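Local atomic coordinates of BILBO1_N domain-containing protein (Trypanosoma brucei equiperdum, PDB entry 7A1I), a protein that is the N-terminal, ubiquitin-like domain of a BILBO1-type protein, probably serving the trypanosome cytoskeleton through binding to protein partners. Residues A[5-13]-A[80-90]; A[13-24]-A[95-106]. All blocks are in the same frame, centred on the assembly; numbering follows the deposited sequence.

Contact 1: A[5-13]-A[80-90]. With NA (sodium ion), chain E.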
# COMPACT_ATOMS: atom_id res chain seq x y z
N GLY A 5 8.47 17.26 -2.55
CA GLY A 5 8.08 16.04 -1.87
C GLY A 5 7.15 15.18 -2.70
O GLY A 5 6.27 15.69 -3.38
N ILE A 6 7.37 13.86 -2.67
CA ILE A 6 6.57 12.91 -3.43
C ILE A 6 5.70 12.12 -2.45
O ILE A 6 6.21 11.57 -1.47
CB ILE A 6 7.47 11.97 -4.26
CG1 ILE A 6 8.13 12.76 -5.39
CG2 ILE A 6 6.67 10.81 -4.82
CD1 ILE A 6 9.09 11.93 -6.23
N SER A 7 4.40 12.09 -2.70
CA SER A 7 3.46 11.38 -1.83
C SER A 7 3.01 10.07 -2.47
O SER A 7 2.37 10.08 -3.53
CB SER A 7 2.26 12.27 -1.52
OG SER A 7 1.13 11.51 -1.12
N ILE A 8 3.30 8.95 -1.82
CA ILE A 8 2.85 7.64 -2.29
C ILE A 8 1.88 7.08 -1.24
O ILE A 8 2.20 7.05 -0.05
CB ILE A 8 4.01 6.66 -2.50
CG1 ILE A 8 5.15 7.26 -3.36
CG2 ILE A 8 3.49 5.34 -3.09
CD1 ILE A 8 4.85 7.32 -4.84
N CYS A 9 0.70 6.66 -1.68
CA CYS A 9 -0.23 5.95 -0.82
C CYS A 9 -0.14 4.45 -1.08
O CYS A 9 0.09 4.02 -2.22
CB CYS A 9 -1.68 6.40 -1.03
SG CYS A 9 -2.00 8.09 -0.56
N VAL A 10 -0.29 3.68 -0.01
CA VAL A 10 -0.15 2.23 -0.02
C VAL A 10 -1.33 1.66 0.74
O VAL A 10 -1.57 2.06 1.89
CB VAL A 10 1.16 1.78 0.62
CG1 VAL A 10 1.29 0.28 0.52
CG2 VAL A 10 2.36 2.48 -0.09
N ALA A 11 -2.10 0.77 0.11
CA ALA A 11 -3.29 0.22 0.77
C ALA A 11 -3.18 -1.30 0.79
O ALA A 11 -2.37 -1.89 0.07
CB ALA A 11 -4.59 0.67 0.08
N THR A 12 -3.95 -1.91 1.69
CA THR A 12 -3.98 -3.36 1.84
C THR A 12 -5.25 -3.74 2.60
O THR A 12 -5.95 -2.89 3.12
CB THR A 12 -2.71 -3.90 2.54
OG1 THR A 12 -2.56 -5.31 2.32
CG2 THR A 12 -2.71 -3.59 4.03
N ASP A 13 -5.52 -5.04 2.66
CA ASP A 13 -6.71 -5.57 3.32
C ASP A 13 -6.43 -5.90 4.78
O ASP A 13 -5.43 -6.54 5.10
CB ASP A 13 -7.21 -6.81 2.58
CG ASP A 13 -8.52 -7.35 3.14
OD1 ASP A 13 -9.59 -6.97 2.61
OD2 ASP A 13 -8.48 -8.16 4.10
N LEU A 80 6.70 4.78 -9.70
CA LEU A 80 6.29 5.47 -8.48
C LEU A 80 6.32 6.97 -8.75
O LEU A 80 7.30 7.66 -8.47
CB LEU A 80 7.16 5.06 -7.31
CG LEU A 80 6.93 3.59 -6.95
CD1 LEU A 80 7.75 3.14 -5.74
CD2 LEU A 80 5.43 3.32 -6.71
N LEU A 81 5.21 7.47 -9.30
CA LEU A 81 5.01 8.89 -9.54
C LEU A 81 4.33 9.54 -8.34
O LEU A 81 3.84 8.87 -7.42
CB LEU A 81 4.16 9.10 -10.79
CG LEU A 81 4.51 8.29 -12.04
CD1 LEU A 81 3.55 8.61 -13.20
CD2 LEU A 81 5.96 8.49 -12.45
N HIS A 82 4.26 10.87 -8.36
CA HIS A 82 3.58 11.58 -7.29
C HIS A 82 2.11 11.18 -7.23
O HIS A 82 1.48 10.91 -8.25
CB HIS A 82 3.73 13.09 -7.47
CG HIS A 82 3.12 13.89 -6.35
ND1 HIS A 82 3.23 13.51 -5.03
CD2 HIS A 82 2.44 15.06 -6.36
CE1 HIS A 82 2.62 14.40 -4.27
NE2 HIS A 82 2.13 15.35 -5.05
N ASN A 83 1.60 11.08 -6.00
CA ASN A 83 0.20 10.74 -5.74
C ASN A 83 -0.16 9.35 -6.24
O ASN A 83 -1.34 9.05 -6.45
CB ASN A 83 -0.76 11.77 -6.33
CG ASN A 83 -0.82 13.05 -5.52
OD1 ASN A 83 -0.52 13.05 -4.32
ND2 ASN A 83 -1.21 14.15 -6.16
N SER A 84 0.84 8.48 -6.43
CA SER A 84 0.53 7.11 -6.82
C SER A 84 -0.21 6.38 -5.71
O SER A 84 -0.01 6.65 -4.52
CB SER A 84 1.81 6.36 -7.20
OG SER A 84 2.28 6.76 -8.47
N GLN A 85 -1.07 5.45 -6.11
CA GLN A 85 -1.77 4.57 -5.18
C GLN A 85 -1.26 3.15 -5.42
O GLN A 85 -1.41 2.61 -6.52
CB GLN A 85 -3.29 4.63 -5.35
CG GLN A 85 -4.03 3.68 -4.41
CD GLN A 85 -4.00 4.16 -2.94
OE1 GLN A 85 -4.47 5.25 -2.62
NE2 GLN A 85 -3.43 3.35 -2.06
N VAL A 86 -0.67 2.58 -4.40
CA VAL A 86 -0.19 1.20 -4.41
C VAL A 86 -1.16 0.33 -3.64
O VAL A 86 -1.79 0.77 -2.66
CB VAL A 86 1.23 1.14 -3.82
CG1 VAL A 86 1.67 -0.31 -3.61
CG2 VAL A 86 2.21 1.83 -4.79
N TYR A 87 -1.29 -0.93 -4.08
CA TYR A 87 -2.05 -1.93 -3.34
C TYR A 87 -1.18 -3.16 -3.15
O TYR A 87 -0.59 -3.67 -4.11
CB TYR A 87 -3.35 -2.33 -4.07
CG TYR A 87 -4.28 -3.15 -3.20
CD1 TYR A 87 -4.34 -4.54 -3.30
CD2 TYR A 87 -5.12 -2.52 -2.28
CE1 TYR A 87 -5.20 -5.29 -2.49
CE2 TYR A 87 -5.97 -3.26 -1.46
CZ TYR A 87 -6.01 -4.63 -1.56
OH TYR A 87 -6.88 -5.34 -0.77
N LEU A 88 -1.13 -3.66 -1.91
CA LEU A 88 -0.33 -4.81 -1.53
C LEU A 88 -1.23 -6.01 -1.28
O LEU A 88 -2.16 -5.94 -0.46
CB LEU A 88 0.52 -4.52 -0.29
CG LEU A 88 1.43 -3.30 -0.44
CD1 LEU A 88 2.24 -3.05 0.84
CD2 LEU A 88 2.35 -3.45 -1.66
N PHE A 89 -1.00 -7.09 -2.02
CA PHE A 89 -1.64 -8.36 -1.76
C PHE A 89 -0.87 -9.12 -0.69
O PHE A 89 0.35 -8.96 -0.55
CB PHE A 89 -1.73 -9.19 -3.05
CG PHE A 89 -2.63 -8.60 -4.08
CD1 PHE A 89 -4.01 -8.60 -3.90
CD2 PHE A 89 -2.10 -8.02 -5.23
CE1 PHE A 89 -4.85 -8.04 -4.84
CE2 PHE A 89 -2.94 -7.47 -6.19
CZ PHE A 89 -4.33 -7.47 -5.98
N GLN A 90 -1.59 -9.93 0.08
CA GLN A 90 -0.99 -10.73 1.14
C GLN A 90 -1.23 -12.22 0.90
O GLN A 90 -2.20 -12.60 0.25
CB GLN A 90 -1.56 -10.37 2.51
CG GLN A 90 -1.45 -8.91 2.90
CD GLN A 90 -2.29 -8.61 4.13
OE1 GLN A 90 -2.08 -9.21 5.19
NE2 GLN A 90 -3.26 -7.71 4.00
NA NA E . -2.56 -13.33 -2.61
O HOH W 1 -4.41 -7.14 0.88
O HOH W 2 -1.22 -12.47 -4.11

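Contact 2: A[13-24]-A[95-106]. With EDO (1,2-ethanediol), chain G.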
# COMPACT_ATOMS: atom_id res chain seq x y z
N ASP A 13 -5.52 -5.04 2.66
CA ASP A 13 -6.71 -5.57 3.32
C ASP A 13 -6.43 -5.90 4.78
O ASP A 13 -5.43 -6.54 5.10
CB ASP A 13 -7.21 -6.81 2.58
CG ASP A 13 -8.52 -7.35 3.14
OD1 ASP A 13 -9.59 -6.97 2.61
OD2 ASP A 13 -8.48 -8.16 4.10
N CYS A 14 -7.33 -5.50 5.67
CA CYS A 14 -7.24 -5.81 7.09
C CYS A 14 -8.62 -6.32 7.52
O CYS A 14 -9.56 -5.54 7.69
CB CYS A 14 -6.80 -4.59 7.90
SG CYS A 14 -6.55 -4.96 9.65
N ASP A 15 -8.71 -7.64 7.64
CA ASP A 15 -9.91 -8.35 8.08
C ASP A 15 -11.14 -7.92 7.30
O ASP A 15 -12.23 -7.76 7.85
CB ASP A 15 -10.11 -8.17 9.58
CG ASP A 15 -9.26 -9.12 10.39
OD1 ASP A 15 -8.49 -9.90 9.78
OD2 ASP A 15 -9.34 -9.10 11.64
N GLY A 16 -10.97 -7.75 5.99
CA GLY A 16 -12.05 -7.42 5.09
C GLY A 16 -12.16 -5.94 4.74
O GLY A 16 -12.76 -5.61 3.71
N GLU A 17 -11.60 -5.06 5.56
CA GLU A 17 -11.64 -3.62 5.33
C GLU A 17 -10.34 -3.14 4.69
O GLU A 17 -9.27 -3.68 4.95
CB GLU A 17 -11.89 -2.87 6.64
CG GLU A 17 -13.22 -3.20 7.31
CD GLU A 17 -13.38 -2.49 8.64
OE1 GLU A 17 -13.10 -1.28 8.71
OE2 GLU A 17 -13.76 -3.16 9.63
N LYS A 18 -10.43 -2.13 3.83
CA LYS A 18 -9.21 -1.61 3.20
C LYS A 18 -8.60 -0.51 4.07
O LYS A 18 -9.32 0.36 4.57
CB LYS A 18 -9.48 -1.09 1.79
CG LYS A 18 -10.26 -2.07 0.92
CD LYS A 18 -9.55 -3.41 0.79
CE LYS A 18 -10.46 -4.43 0.12
NZ LYS A 18 -9.81 -5.76 -0.10
N VAL A 19 -7.28 -0.59 4.28
CA VAL A 19 -6.54 0.40 5.06
C VAL A 19 -5.52 1.06 4.13
O VAL A 19 -4.79 0.36 3.42
CB VAL A 19 -5.81 -0.22 6.27
CG1 VAL A 19 -5.02 0.86 7.02
CG2 VAL A 19 -6.78 -0.89 7.19
N ASN A 20 -5.48 2.39 4.15
CA ASN A 20 -4.65 3.18 3.25
C ASN A 20 -3.74 4.08 4.08
O ASN A 20 -4.20 4.74 5.02
CB ASN A 20 -5.55 4.02 2.33
CG ASN A 20 -4.83 4.51 1.09
OD1 ASN A 20 -3.77 4.03 0.75
ND2 ASN A 20 -5.43 5.48 0.41
N LEU A 21 -2.44 4.09 3.75
CA LEU A 21 -1.40 4.89 4.40
C LEU A 21 -0.69 5.79 3.39
O LEU A 21 -0.40 5.37 2.26
CB LEU A 21 -0.33 4.00 5.05
CG LEU A 21 -0.81 2.95 6.05
CD1 LEU A 21 0.36 2.13 6.57
CD2 LEU A 21 -1.56 3.61 7.19
N ARG A 22 -0.35 7.00 3.80
CA ARG A 22 0.40 7.93 2.96
C ARG A 22 1.82 8.06 3.48
O ARG A 22 2.02 8.27 4.68
CB ARG A 22 -0.28 9.30 2.92
CG ARG A 22 0.12 10.15 1.73
CD ARG A 22 1.34 10.99 2.00
NE ARG A 22 1.11 11.94 3.09
CZ ARG A 22 0.64 13.16 2.90
NH1 ARG A 22 0.35 13.59 1.68
NH2 ARG A 22 0.46 13.97 3.94
N PHE A 23 2.79 7.99 2.57
CA PHE A 23 4.20 8.21 2.87
C PHE A 23 4.72 9.38 2.04
O PHE A 23 4.41 9.49 0.84
CB PHE A 23 5.04 6.95 2.57
CG PHE A 23 4.70 5.79 3.45
CD1 PHE A 23 3.90 4.75 2.97
CD2 PHE A 23 5.17 5.72 4.75
CE1 PHE A 23 3.57 3.68 3.79
CE2 PHE A 23 4.84 4.66 5.58
CZ PHE A 23 4.05 3.64 5.11
N LEU A 24 5.48 10.25 2.68
CA LEU A 24 6.07 11.43 2.05
C LEU A 24 7.57 11.23 1.92
O LEU A 24 8.25 10.95 2.91
CB LEU A 24 5.78 12.69 2.87
CG LEU A 24 4.34 13.20 2.82
CD1 LEU A 24 3.93 13.74 4.18
CD2 LEU A 24 4.20 14.27 1.75
N ASP A 95 -9.13 -11.58 -0.50
CA ASP A 95 -9.05 -10.18 -0.89
C ASP A 95 -10.25 -9.86 -1.80
O ASP A 95 -10.26 -10.19 -2.99
CB ASP A 95 -7.70 -9.91 -1.53
CG ASP A 95 -7.21 -8.50 -1.28
OD1 ASP A 95 -8.00 -7.55 -1.40
OD2 ASP A 95 -6.02 -8.35 -0.88
N ILE A 96 -11.30 -9.29 -1.21
CA ILE A 96 -12.50 -8.94 -1.96
C ILE A 96 -12.41 -7.46 -2.30
O ILE A 96 -12.05 -6.64 -1.45
CB ILE A 96 -13.76 -9.29 -1.17
CG1 ILE A 96 -13.83 -10.80 -0.96
CG2 ILE A 96 -15.04 -8.83 -1.90
CD1 ILE A 96 -14.99 -11.24 -0.09
N PRO A 97 -12.74 -7.06 -3.53
CA PRO A 97 -12.66 -5.64 -3.90
C PRO A 97 -13.60 -4.78 -3.06
O PRO A 97 -14.75 -5.13 -2.83
CB PRO A 97 -13.07 -5.64 -5.38
CG PRO A 97 -12.71 -7.02 -5.86
CD PRO A 97 -13.01 -7.92 -4.70
N ALA A 98 -13.07 -3.65 -2.61
CA ALA A 98 -13.85 -2.66 -1.87
C ALA A 98 -13.18 -1.30 -2.06
O ALA A 98 -12.05 -1.21 -2.56
CB ALA A 98 -13.94 -3.01 -0.38
N ALA A 99 -13.88 -0.26 -1.64
CA ALA A 99 -13.37 1.10 -1.80
C ALA A 99 -12.13 1.31 -0.95
O ALA A 99 -12.07 0.89 0.21
CB ALA A 99 -14.45 2.12 -1.42
N ILE A 100 -11.11 1.94 -1.53
CA ILE A 100 -9.91 2.31 -0.80
C ILE A 100 -10.16 3.66 -0.15
O ILE A 100 -10.51 4.62 -0.86
CB ILE A 100 -8.67 2.34 -1.71
CG1 ILE A 100 -8.39 0.93 -2.26
CG2 ILE A 100 -7.50 2.83 -0.92
CD1 ILE A 100 -7.34 0.90 -3.38
N PRO A 101 -10.01 3.79 1.16
CA PRO A 101 -10.35 5.05 1.83
C PRO A 101 -9.24 6.08 1.73
O PRO A 101 -8.14 5.83 1.24
CB PRO A 101 -10.56 4.62 3.28
CG PRO A 101 -9.72 3.42 3.44
CD PRO A 101 -9.68 2.72 2.11
N GLU A 102 -9.56 7.28 2.22
CA GLU A 102 -8.55 8.30 2.44
C GLU A 102 -7.45 7.72 3.32
O GLU A 102 -7.70 6.88 4.19
CB GLU A 102 -9.16 9.51 3.15
CG GLU A 102 -10.43 10.07 2.55
CD GLU A 102 -10.21 10.82 1.27
OE1 GLU A 102 -11.20 10.97 0.51
OE2 GLU A 102 -9.08 11.28 1.03
N PRO A 103 -6.21 8.14 3.12
CA PRO A 103 -5.10 7.55 3.88
C PRO A 103 -4.93 8.19 5.25
O PRO A 103 -5.14 9.39 5.44
CB PRO A 103 -3.89 7.84 3.00
CG PRO A 103 -4.25 9.14 2.31
CD PRO A 103 -5.73 9.04 2.04
N TYR A 104 -4.50 7.37 6.20
CA TYR A 104 -3.83 7.90 7.39
C TYR A 104 -2.39 8.27 7.02
O TYR A 104 -1.85 7.83 6.00
CB TYR A 104 -3.77 6.86 8.50
CG TYR A 104 -5.09 6.28 8.95
CD1 TYR A 104 -6.08 7.09 9.49
CD2 TYR A 104 -5.34 4.92 8.83
CE1 TYR A 104 -7.28 6.55 9.92
CE2 TYR A 104 -6.53 4.38 9.26
CZ TYR A 104 -7.50 5.20 9.80
OH TYR A 104 -8.70 4.66 10.22
N GLU A 105 -1.75 9.03 7.90
CA GLU A 105 -0.31 9.23 7.80
C GLU A 105 0.43 7.95 8.19
O GLU A 105 0.20 7.40 9.26
CB GLU A 105 0.12 10.39 8.70
CG GLU A 105 -0.47 11.73 8.29
CD GLU A 105 0.03 12.22 6.95
OE1 GLU A 105 1.10 11.77 6.49
OE2 GLU A 105 -0.69 13.05 6.34
N GLY A 106 1.34 7.50 7.32
CA GLY A 106 2.03 6.25 7.60
C GLY A 106 3.23 6.38 8.52
O GLY A 106 3.59 5.40 9.18
C1 EDO G . -8.19 9.16 6.96
O1 EDO G . -7.78 10.08 7.98
C2 EDO G . -9.41 8.39 7.45
O2 EDO G . -9.72 7.35 6.52
O HOH W 1 -4.41 -7.14 0.88
O HOH W 3 -11.61 -8.81 1.55
O HOH W 4 -13.65 -6.41 0.97
O HOH W 5 -12.78 -0.86 2.70
O HOH W 6 -7.11 4.54 5.65
O HOH W 7 3.54 10.06 6.62

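Contact 1: A[5-13]-A[80-90]
Cys9 and Ala11 each bond through both backbone polar atoms to segment 80-90, a clear example of parallel strand pairing. Cys9 N donates to Ser84 O and Cys9 O accepts from Val86 N (2.7 Å); two residues on, Ala11 N reaches Val86 O and Ala11 O takes Leu88 N. Val86 O is gripped twice, because Gln85 NE2 (3.1 Å) comes to the opposite face of its carbonyl plane from Ala11 N. A bend at chi2 (72°) folds the Gln85 chain back for this bond, with OE1 against Cys9 CB; the same NE2 also meets Asn20 OD1.

Side-chain bonds finish both ends. Ser7 N points at the edge of the His82 ring, 3.0 Å from ND1 and almost straight at 176°. At the far end Gln90 NE2 lies 2.7 Å from Asp13 O, on a lone pair in the carbonyl plane, and bonds weakly to Thr12 OG1, which itself donates to Leu88 O. Beyond that, Gln90 O is 3.0 Å from a sodium ion.

The apolar contacts divide by face. On one, Val10 CG1 presses on Leu88 CD1 at a tight 3.5 Å, while Val10 and Val86 lie side by side; on the other, Ala11 CB meets Tyr87 CD2 at 4.0 Å.

This pairing of the first and last long strands is the central parallel pair of a ubiquitin-like beta-grasp sheet. Helix 32-50 packs on the Val10 and Leu88 face through Ser39 and Leu36, and strands 17-25 and 60-65 flank the pair.

Contact 2: A[13-24]-A[95-106]
Lys18 NZ joins two acidic side chains and a backbone carbonyl: it forms salt bridges with Asp95 OD1 (2.9 Å) across the contact and with Asp13 OD1 in its own segment, and it donates to Ile96 O (2.8 Å) from above the carbonyl plane. The ammonium probably offsets the repulsion between Asp13 OD1 and Asp95 OD1, 4.4 Å apart. Tyr87 OH also bonds to Lys18 NZ, while Asp13 OD2 takes Gly16 N in an Asx motif that braces the type I' turn from Cys14 to Glu17.

At the other end, Arg22 and Glu105 run side by side. Arg22 NH2 is 2.8 Å from Glu105 OE2 in a salt bridge whose individual bonds are weak, either long or bent; the guanidinium and carboxylate planes stand 48° apart. Between these charged ends, Asn20 ND2 donates to Pro101 O (2.9 Å), with the Pro101 oxygen close to the plane of the Asn20 amide; CG set anti to the backbone N (chi1 -161°) aims the amide there. Backbone bonds follow in parallel register: Tyr104 N to Asn20 O, Arg22 N to Tyr104 O and Gly106 N to Arg22 O.

The carbon chains pack around these bonds. The Lys18 chain, bent at chi2 (-58°), brings CE to 3.8 Å from Ala98 CB, Pro101 CG touches Lys18 O at 3.3 Å, and Leu21 CD2 meets Tyr104 CB.

Segment 95-106 thus lines the outer edge of strand 17-25, ending as the short edge strand 104-105. Strand 6-14 borders strand 17-25 on its other side, and Val19 and Leu21 reach helix 32-50 at Tyr46 and Ala42.

How the contacts relate
Together the contacts illustrate how one sheet changes character from centre to margin. Contact 1 is buried and joins two long strands by regular backbone bonding with aliphatic packing; contact 2, only partly buried, relies on salt bridges, waters and prolines, with strand pairing confined to one end. Strand 6-14 serves both, and Asp13 belongs to each. The middle strands interlock directly: Val10 N bonds to Leu21 O, and Ser7 OG packs against Arg22 CD. Tyr87 OH to Asp95 OD1, at 2.6 Å, probably ties the end of the core to the Asp13-Lys18-Asp95 charge network, with water 1 bridging the same corner.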